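Local coordinates for protein serine acetyltransferase (Entamoeba histolytica, PDB 3Q1X) that probably catalyses the transfer of an acetyl group to the hydroxyl of L-serine, the step that commits serine to cysteine biosynthesis, at residues F23-K26 with R27-H31; V69-I72 with K73-T77; L93-L96 with P97-K100. All blocks are in the same frame, centred on the assembly; numbering follows the deposited sequence.

Contact 1: F23-K26 with R27-H31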
loop_
_atom_site.group_PDB
_atom_site.type_symbol
_atom_site.label_atom_id
_atom_site.label_comp_id
_atom_site.label_asym_id
_atom_site.label_seq_id
_atom_site.Cartn_x
_atom_site.Cartn_y
_atom_site.Cartn_z
ATOM N N PHE A 23 21.029 -13.516 -14.945
ATOM C CA PHE A 23 19.912 -14.162 -14.263
ATOM C C PHE A 23 20.421 -15.122 -13.186
ATOM O O PHE A 23 19.654 -15.889 -12.607
ATOM C CB PHE A 23 19.018 -14.890 -15.275
ATOM C CG PHE A 23 18.430 -13.984 -16.320
ATOM C CD1 PHE A 23 17.254 -13.273 -16.062
ATOM C CD2 PHE A 23 19.046 -13.834 -17.564
ATOM C CE1 PHE A 23 16.704 -12.432 -17.024
ATOM C CE2 PHE A 23 18.500 -12.988 -18.529
ATOM C CZ PHE A 23 17.330 -12.285 -18.261
ATOM N N HIS A 24 21.722 -15.056 -12.917
ATOM C CA HIS A 24 22.346 -15.916 -11.924
ATOM C C HIS A 24 23.096 -15.102 -10.866
ATOM O O HIS A 24 23.444 -13.937 -11.084
ATOM C CB HIS A 24 23.321 -16.894 -12.598
ATOM C CG HIS A 24 22.657 -18.025 -13.325
ATOM N ND1 HIS A 24 21.783 -18.900 -12.715
ATOM C CD2 HIS A 24 22.777 -18.448 -14.607
ATOM C CE1 HIS A 24 21.383 -19.803 -13.592
ATOM N NE2 HIS A 24 21.965 -19.547 -14.749
ATOM N N SER A 25 23.338 -15.737 -9.723
ATOM C CA SER A 25 24.175 -15.172 -8.671
ATOM C C SER A 25 24.759 -16.265 -7.781
ATOM O O SER A 25 24.100 -17.275 -7.513
ATOM C CB SER A 25 23.370 -14.204 -7.806
ATOM O OG SER A 25 24.219 -13.498 -6.923
ATOM N N LYS A 26 25.992 -16.044 -7.321
ATOM C CA LYS A 26 26.629 -16.909 -6.317
ATOM C C LYS A 26 26.385 -16.390 -4.897
ATOM O O LYS A 26 26.803 -17.018 -3.916
ATOM C CB LYS A 26 28.142 -16.984 -6.551
ATOM C CG LYS A 26 28.571 -17.519 -7.906
ATOM C CD LYS A 26 30.072 -17.363 -8.074
ATOM C CE LYS A 26 30.551 -17.851 -9.428
ATOM N NZ LYS A 26 32.025 -18.067 -9.419
ATOM N N ARG A 27 25.732 -15.236 -4.791
ATOM C CA ARG A 27 25.496 -14.608 -3.496
ATOM C C ARG A 27 24.389 -15.322 -2.740
ATOM O O ARG A 27 23.456 -15.847 -3.347
ATOM C CB ARG A 27 25.126 -13.135 -3.677
ATOM C CG ARG A 27 26.265 -12.299 -4.217
ATOM C CD ARG A 27 25.837 -10.868 -4.490
ATOM N NE ARG A 27 26.968 -10.044 -4.912
ATOM C CZ ARG A 27 27.926 -9.589 -4.102
ATOM N NH1 ARG A 27 27.917 -9.881 -2.804
ATOM N NH2 ARG A 27 28.908 -8.849 -4.601
ATOM N N ASP A 28 24.508 -15.350 -1.420
ATOM C CA ASP A 28 23.431 -15.818 -0.566
ATOM C C ASP A 28 22.741 -14.608 0.055
ATOM O O ASP A 28 23.254 -13.962 0.978
ATOM C CB ASP A 28 23.934 -16.803 0.491
ATOM C CG ASP A 28 24.172 -18.211 -0.074
ATOM O OD1 ASP A 28 23.914 -18.459 -1.278
ATOM O OD2 ASP A 28 24.619 -19.078 0.702
ATOM N N TYR A 29 21.574 -14.306 -0.493
ATOM C CA TYR A 29 20.826 -13.106 -0.155
ATOM C C TYR A 29 20.059 -13.259 1.160
ATOM O O TYR A 29 19.736 -14.389 1.560
ATOM C CB TYR A 29 19.880 -12.758 -1.310
ATOM C CG TYR A 29 20.604 -12.396 -2.588
ATOM C CD1 TYR A 29 21.000 -11.087 -2.833
ATOM C CD2 TYR A 29 20.889 -13.362 -3.553
ATOM C CE1 TYR A 29 21.667 -10.743 -3.995
ATOM C CE2 TYR A 29 21.555 -13.029 -4.730
ATOM C CZ TYR A 29 21.938 -11.719 -4.946
ATOM O OH TYR A 29 22.596 -11.376 -6.102
ATOM N N PRO A 30 19.773 -12.127 1.846
ATOM C CA PRO A 30 19.017 -12.155 3.103
ATOM C C PRO A 30 17.656 -12.822 2.925
ATOM O O PRO A 30 16.948 -12.538 1.953
ATOM C CB PRO A 30 18.836 -10.669 3.438
ATOM C CG PRO A 30 19.969 -9.985 2.741
ATOM C CD PRO A 30 20.130 -10.747 1.458
ATOM N N HIS A 31 17.306 -13.702 3.861
ATOM C CA HIS A 31 16.051 -14.444 3.784
ATOM C C HIS A 31 14.865 -13.542 4.094
ATOM O O HIS A 31 14.843 -12.837 5.109
ATOM C CB HIS A 31 16.065 -15.663 4.715
ATOM C CG HIS A 31 14.796 -16.462 4.682
ATOM N ND1 HIS A 31 13.804 -16.322 5.630
ATOM C CD2 HIS A 31 14.356 -17.401 3.812
ATOM C CE1 HIS A 31 12.808 -17.144 5.346
ATOM N NE2 HIS A 31 13.118 -17.811 4.247
#

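Contact 2: V69-I72 with K73-T77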
loop_
_atom_site.group_PDB
_atom_site.type_symbol
_atom_site.label_atom_id
_atom_site.label_comp_id
_atom_site.label_asym_id
_atom_site.label_seq_id
_atom_site.Cartn_x
_atom_site.Cartn_y
_atom_site.Cartn_z
ATOM N N VAL A 69 1.954 -26.060 -5.823
ATOM C CA VAL A 69 0.854 -26.796 -6.438
ATOM C C VAL A 69 -0.164 -27.247 -5.387
ATOM O O VAL A 69 -1.369 -27.076 -5.564
ATOM C CB VAL A 69 1.383 -28.004 -7.278
ATOM C CG1 VAL A 69 0.333 -29.107 -7.398
ATOM C CG2 VAL A 69 1.828 -27.527 -8.648
ATOM N N ASP A 70 0.323 -27.807 -4.285
ATOM C CA ASP A 70 -0.579 -28.277 -3.236
ATOM C C ASP A 70 -1.388 -27.126 -2.635
ATOM O O ASP A 70 -2.583 -27.279 -2.373
ATOM C CB ASP A 70 0.182 -29.052 -2.158
ATOM C CG ASP A 70 0.621 -30.440 -2.625
ATOM O OD1 ASP A 70 0.014 -31.005 -3.564
ATOM O OD2 ASP A 70 1.577 -30.983 -2.033
ATOM N N TYR A 71 -0.742 -25.970 -2.464
ATOM C CA TYR A 71 -1.386 -24.790 -1.882
ATOM C C TYR A 71 -2.470 -24.217 -2.800
ATOM O O TYR A 71 -3.595 -23.958 -2.346
ATOM C CB TYR A 71 -0.341 -23.723 -1.528
ATOM C CG TYR A 71 -0.904 -22.485 -0.855
ATOM C CD1 TYR A 71 -0.914 -22.362 0.535
ATOM C CD2 TYR A 71 -1.417 -21.432 -1.612
ATOM C CE1 TYR A 71 -1.431 -21.213 1.157
ATOM C CE2 TYR A 71 -1.937 -20.288 -1.004
ATOM C CZ TYR A 71 -1.942 -20.185 0.376
ATOM O OH TYR A 71 -2.457 -19.049 0.967
ATOM N N ILE A 72 -2.144 -24.048 -4.085
ATOM C CA ILE A 72 -3.093 -23.501 -5.065
ATOM C C ILE A 72 -4.255 -24.470 -5.281
ATOM O O ILE A 72 -5.418 -24.058 -5.345
ATOM C CB ILE A 72 -2.414 -23.155 -6.437
ATOM C CG1 ILE A 72 -1.412 -22.007 -6.275
ATOM C CG2 ILE A 72 -3.466 -22.809 -7.510
ATOM C CD1 ILE A 72 -0.615 -21.659 -7.547
ATOM N N LYS A 73 -3.937 -25.759 -5.404
ATOM C CA LYS A 73 -4.978 -26.775 -5.531
ATOM C C LYS A 73 -5.955 -26.686 -4.362
ATOM O O LYS A 73 -7.170 -26.666 -4.565
ATOM C CB LYS A 73 -4.389 -28.180 -5.623
ATOM C CG LYS A 73 -5.402 -29.240 -6.070
ATOM C CD LYS A 73 -4.767 -30.627 -6.087
ATOM C CE LYS A 73 -4.514 -31.130 -4.670
ATOM N NZ LYS A 73 -3.127 -31.662 -4.519
ATOM N N ASP A 74 -5.422 -26.604 -3.144
ATOM C CA ASP A 74 -6.267 -26.519 -1.941
ATOM C C ASP A 74 -7.189 -25.300 -1.946
ATOM O O ASP A 74 -8.386 -25.415 -1.657
ATOM C CB ASP A 74 -5.414 -26.589 -0.667
ATOM C CG ASP A 74 -4.926 -28.010 -0.371
ATOM O OD1 ASP A 74 -5.364 -28.950 -1.065
ATOM O OD2 ASP A 74 -4.104 -28.192 0.553
ATOM N N SER A 75 -6.638 -24.151 -2.329
ATOM C CA SER A 75 -7.397 -22.908 -2.405
ATOM C C SER A 75 -8.419 -22.898 -3.547
ATOM O O SER A 75 -9.552 -22.453 -3.364
ATOM C CB SER A 75 -6.440 -21.726 -2.534
ATOM O OG SER A 75 -5.623 -21.618 -1.378
ATOM N N VAL A 76 -8.039 -23.407 -4.715
ATOM C CA VAL A 76 -8.998 -23.494 -5.818
ATOM C C VAL A 76 -10.145 -24.439 -5.456
ATOM O O VAL A 76 -11.292 -24.145 -5.747
ATOM C CB VAL A 76 -8.345 -23.893 -7.173
ATOM C CG1 VAL A 76 -9.411 -24.098 -8.245
ATOM C CG2 VAL A 76 -7.377 -22.821 -7.627
ATOM N N THR A 77 -9.826 -25.564 -4.808
ATOM C CA THR A 77 -10.854 -26.520 -4.376
ATOM C C THR A 77 -11.861 -25.876 -3.402
ATOM O O THR A 77 -13.080 -26.083 -3.517
ATOM C CB THR A 77 -10.213 -27.763 -3.724
ATOM O OG1 THR A 77 -9.400 -28.450 -4.695
ATOM C CG2 THR A 77 -11.283 -28.712 -3.193
HETATM O O HOH W 1 -4.618 -23.124 0.250
#

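Contact 3: L93-L96 with P97-K100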
loop_
_atom_site.group_PDB
_atom_site.type_symbol
_atom_site.label_atom_id
_atom_site.label_comp_id
_atom_site.label_asym_id
_atom_site.label_seq_id
_atom_site.Cartn_x
_atom_site.Cartn_y
_atom_site.Cartn_z
ATOM N N LEU A 93 0.842 -25.506 -14.326
ATOM C CA LEU A 93 2.059 -26.286 -14.539
ATOM C C LEU A 93 2.496 -26.270 -16.007
ATOM O O LEU A 93 3.663 -25.972 -16.307
ATOM C CB LEU A 93 1.891 -27.718 -14.010
ATOM C CG LEU A 93 2.000 -27.897 -12.491
ATOM C CD1 LEU A 93 1.406 -29.230 -12.060
ATOM C CD2 LEU A 93 3.447 -27.758 -12.005
ATOM N N GLU A 94 1.552 -26.554 -16.905
ATOM C CA GLU A 94 1.775 -26.495 -18.355
ATOM C C GLU A 94 2.441 -25.199 -18.820
ATOM O O GLU A 94 3.380 -25.237 -19.618
ATOM C CB GLU A 94 0.453 -26.678 -19.095
ATOM C CG GLU A 94 0.605 -26.857 -20.600
ATOM C CD GLU A 94 -0.721 -26.795 -21.345
ATOM O OE1 GLU A 94 -1.796 -26.907 -20.707
ATOM O OE2 GLU A 94 -0.691 -26.635 -22.583
ATOM N N LYS A 95 1.956 -24.068 -18.303
ATOM C CA LYS A 95 2.420 -22.743 -18.721
ATOM C C LYS A 95 3.681 -22.238 -18.019
ATOM O O LYS A 95 4.216 -21.206 -18.408
ATOM C CB LYS A 95 1.301 -21.707 -18.520
ATOM C CG LYS A 95 0.115 -21.854 -19.458
ATOM C CD LYS A 95 0.353 -21.170 -20.800
ATOM C CE LYS A 95 -0.777 -21.496 -21.754
ATOM N NZ LYS A 95 -0.695 -22.901 -22.255
ATOM N N LEU A 96 4.167 -22.933 -16.989
ATOM C CA LEU A 96 5.286 -22.377 -16.196
ATOM C C LEU A 96 6.575 -22.109 -16.989
ATOM O O LEU A 96 7.230 -21.076 -16.761
ATOM C CB LEU A 96 5.564 -23.201 -14.925
ATOM C CG LEU A 96 4.459 -23.120 -13.872
ATOM C CD1 LEU A 96 4.775 -24.042 -12.698
ATOM C CD2 LEU A 96 4.252 -21.691 -13.378
ATOM N N PRO A 97 6.945 -23.008 -17.918
ATOM C CA PRO A 97 8.117 -22.673 -18.747
ATOM C C PRO A 97 7.931 -21.407 -19.594
ATOM O O PRO A 97 8.845 -20.575 -19.640
ATOM C CB PRO A 97 8.292 -23.914 -19.634
ATOM C CG PRO A 97 7.715 -25.018 -18.822
ATOM C CD PRO A 97 6.522 -24.408 -18.124
ATOM N N SER A 98 6.765 -21.240 -20.221
ATOM C CA SER A 98 6.533 -20.053 -21.052
ATOM C C SER A 98 6.485 -18.775 -20.208
ATOM O O SER A 98 7.000 -17.737 -20.616
ATOM C CB SER A 98 5.281 -20.188 -21.932
ATOM O OG SER A 98 4.090 -20.274 -21.182
ATOM N N ILE A 99 5.872 -18.863 -19.031
ATOM C CA ILE A 99 5.876 -17.754 -18.077
ATOM C C ILE A 99 7.305 -17.375 -17.669
ATOM O O ILE A 99 7.644 -16.192 -17.619
ATOM C CB ILE A 99 4.982 -18.065 -16.849
ATOM C CG1 ILE A 99 3.526 -18.219 -17.310
ATOM C CG2 ILE A 99 5.145 -16.982 -15.777
ATOM C CD1 ILE A 99 2.589 -18.809 -16.281
ATOM N N LYS A 100 8.139 -18.379 -17.389
ATOM C CA LYS A 100 9.549 -18.141 -17.051
ATOM C C LYS A 100 10.245 -17.313 -18.144
ATOM O O LYS A 100 10.927 -16.333 -17.850
ATOM C CB LYS A 100 10.287 -19.471 -16.829
ATOM C CG LYS A 100 11.811 -19.348 -16.704
ATOM C CD LYS A 100 12.218 -18.596 -15.436
ATOM C CE LYS A 100 13.682 -18.181 -15.491
ATOM N NZ LYS A 100 14.570 -19.287 -15.941
HETATM O O HOH W 2 4.914 -23.347 -21.078
#

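Contact 1: F23-K26 with R27-H31
Ser25 and Tyr29 meet hydroxyl to hydroxyl: Ser25 OG lies 2.8 Å from Tyr29 OH, a hydrogen bond in which either oxygen could be the donor. The same OG accepts the backbone N-H of Arg27, with Arg27 N 3.1 Å away and an angle of 160° at the hydrogen. Two bonds therefore grip one small oxygen where the chain turns a corner. Ser25 OG stands anti to its own backbone nitrogen (chi1 -171°), and this swings it forward, inside the bend. Serine suits the place because its short side chain can serve a main-chain N-H and a phenol at once.

The packed part lies around this oxygen. Ser25 CB sits at the edge of the Tyr29 ring, in its plane, while Arg27 CB rests 3.6 Å above one face, offset toward the rim. Arg27 CB also comes within 3.4 Å of Ser25 OG, so the hydroxyl is flanked by aliphatic carbon as well as by its polar partners. The aliphatic carbons of Arg27 border this cluster; beyond them the extended chain carries the guanidinium to the second subunit, where NH1 bonds to the carbonyls of that subunit's Ala78 and Asn80. The loose side belongs to Lys26, whose long chain runs outward in extended form, as befits a flexible charged residue at the surface. Asp28 is exposed too, but its carboxylate is tied down, OD1 accepting from the backbone N of His53.

This irregular segment links helix 2-18 to helix 36-45. Asp48 receives bonds from His24 and from the N of Ser25, Tyr29 touches Ser121 and Arg125 of helix 120-126, and its ring meets Tyr79 of the second subunit edge-to-face.

Contact 2: V69-I72 with K73-T77
Lys73 and Asp70 lie side by side and point the same way, joined at their ends by a salt bridge of 3.3 Å from Lys73 NZ to Asp70 OD1. As a hydrogen bond it is weak. The lysine reaches back three residues by bending late in its chain: CG starts anti to the backbone N (chi1 -167°), and the turn at chi3 (71°) brings NZ round toward the carboxylate. On another side of the helix, Ile72 CG2 touches Val76 CG2 at 3.9 Å, a contact between branched side chains whose width suits a buried surface. A third pairing is polar. Water 1 donates to Tyr71 O and sits over the centre of one face of the Tyr71 ring, 3.7 Å above its plane; its distance to Ser75 OG is implausibly short, so that link is doubtful. Ser75 OG itself is 3.9 Å from Tyr71 CE2.

These neighbours are set by the regular alpha-helical repeat of helix 59-79. Lys73 N, Asp74 N, Ser75 N and Val76 N each bond to the carbonyl four residues earlier, and the bond from Val76 N to Ile72 O is the shortest, at 2.8 Å and 168°. One turn on, Thr77 OG1 folds back to Lys73 O at 2.9 Å from above the carbonyl plane, while Thr77 N reaches the same oxygen from the opposite face. Threonine can thus satisfy its hydroxyl within its own helix.

Farther out, different faces of this amphipathic segment meet different neighbours. Val69 and Val76 pack against helix 82-113; Tyr150 of helix 150-162 touches Tyr71, Ile72, Ser75 and Val76. Tyr71 also meets Thr36 and Glu37 of helix 36-45, and Ser75 packs on Pro30 of the third subunit.

Contact 3: L93-L96 with P97-K100
Pro97 sets its ring carbon CD against the preceding turn, 3.7 Å from Leu93 O and 3.6 Å from Glu94 O, while Leu96 CB lies 3.6 Å from the same CD. These are packing contacts: a proline nitrogen has no hydrogen to offer, and the ring occupies the space where a helical N-H would otherwise point at the carbonyl of Leu93.

The hydrogen bonds resume beyond the ring. Ile99 N bonds to Lys95 O at 2.9 Å with an angle of 171°, and Lys100 N to Leu96 O. Lys95 O is shared, because Ser98 OG also donates to it at 2.9 Å, approaching from well to one side of the carbonyl. The serine hydroxyl sits between its backbone N and carbonyl carbon (chi1 65°), which turns it back over the previous turn. Water 2 bridges the break, donating to Glu94 O and accepting from Ser98 N at 2.9 Å. A solvent molecule thus takes the place of a missing rung.

Together these features make a proline kink within helix 82-113, where the usual bonds to the carbonyl four residues back are missing at Pro97 and Ser98, although the helix carries on.

Apolar side chains line the inner face. Ile99 CD1 approaches Lys95 CB at 3.9 Å and, more loosely, Leu96 CD2. Both aliphatic residues suit the interior: Leu96 packs on Leu65 of helix 59-79, and Leu96 and Ile99 share Ile138 of helix 128-144 and Phe45 of helix 36-45.

The charged groups have partners of their own: Lys95 NZ makes a long salt bridge to Glu94 OE2, and the amine of the buried Lys100 is matched by a salt bridge to Asp19.

In the fold
The three contacts follow one another along the helical N-terminal part of the chain, ahead of the left-handed beta-helix. Contact 1 is in the loop between helices 2-18 and 36-45, contact 2 on helix 59-79 and contact 3 on the next helix, 82-113. Contacts 2 and 3, with centres about 17 Å apart, touch where Val69 CG2 meets Leu93 CD2 at 3.7 Å, joining consecutive helices. Contact 1 stands apart, its centre about 29 Å from contact 2 and 23 Å from contact 3. Contact 3 is buried within one chain, whereas contacts 1 and 2 reach other subunits, linking the helical packing to the three-chain assembly.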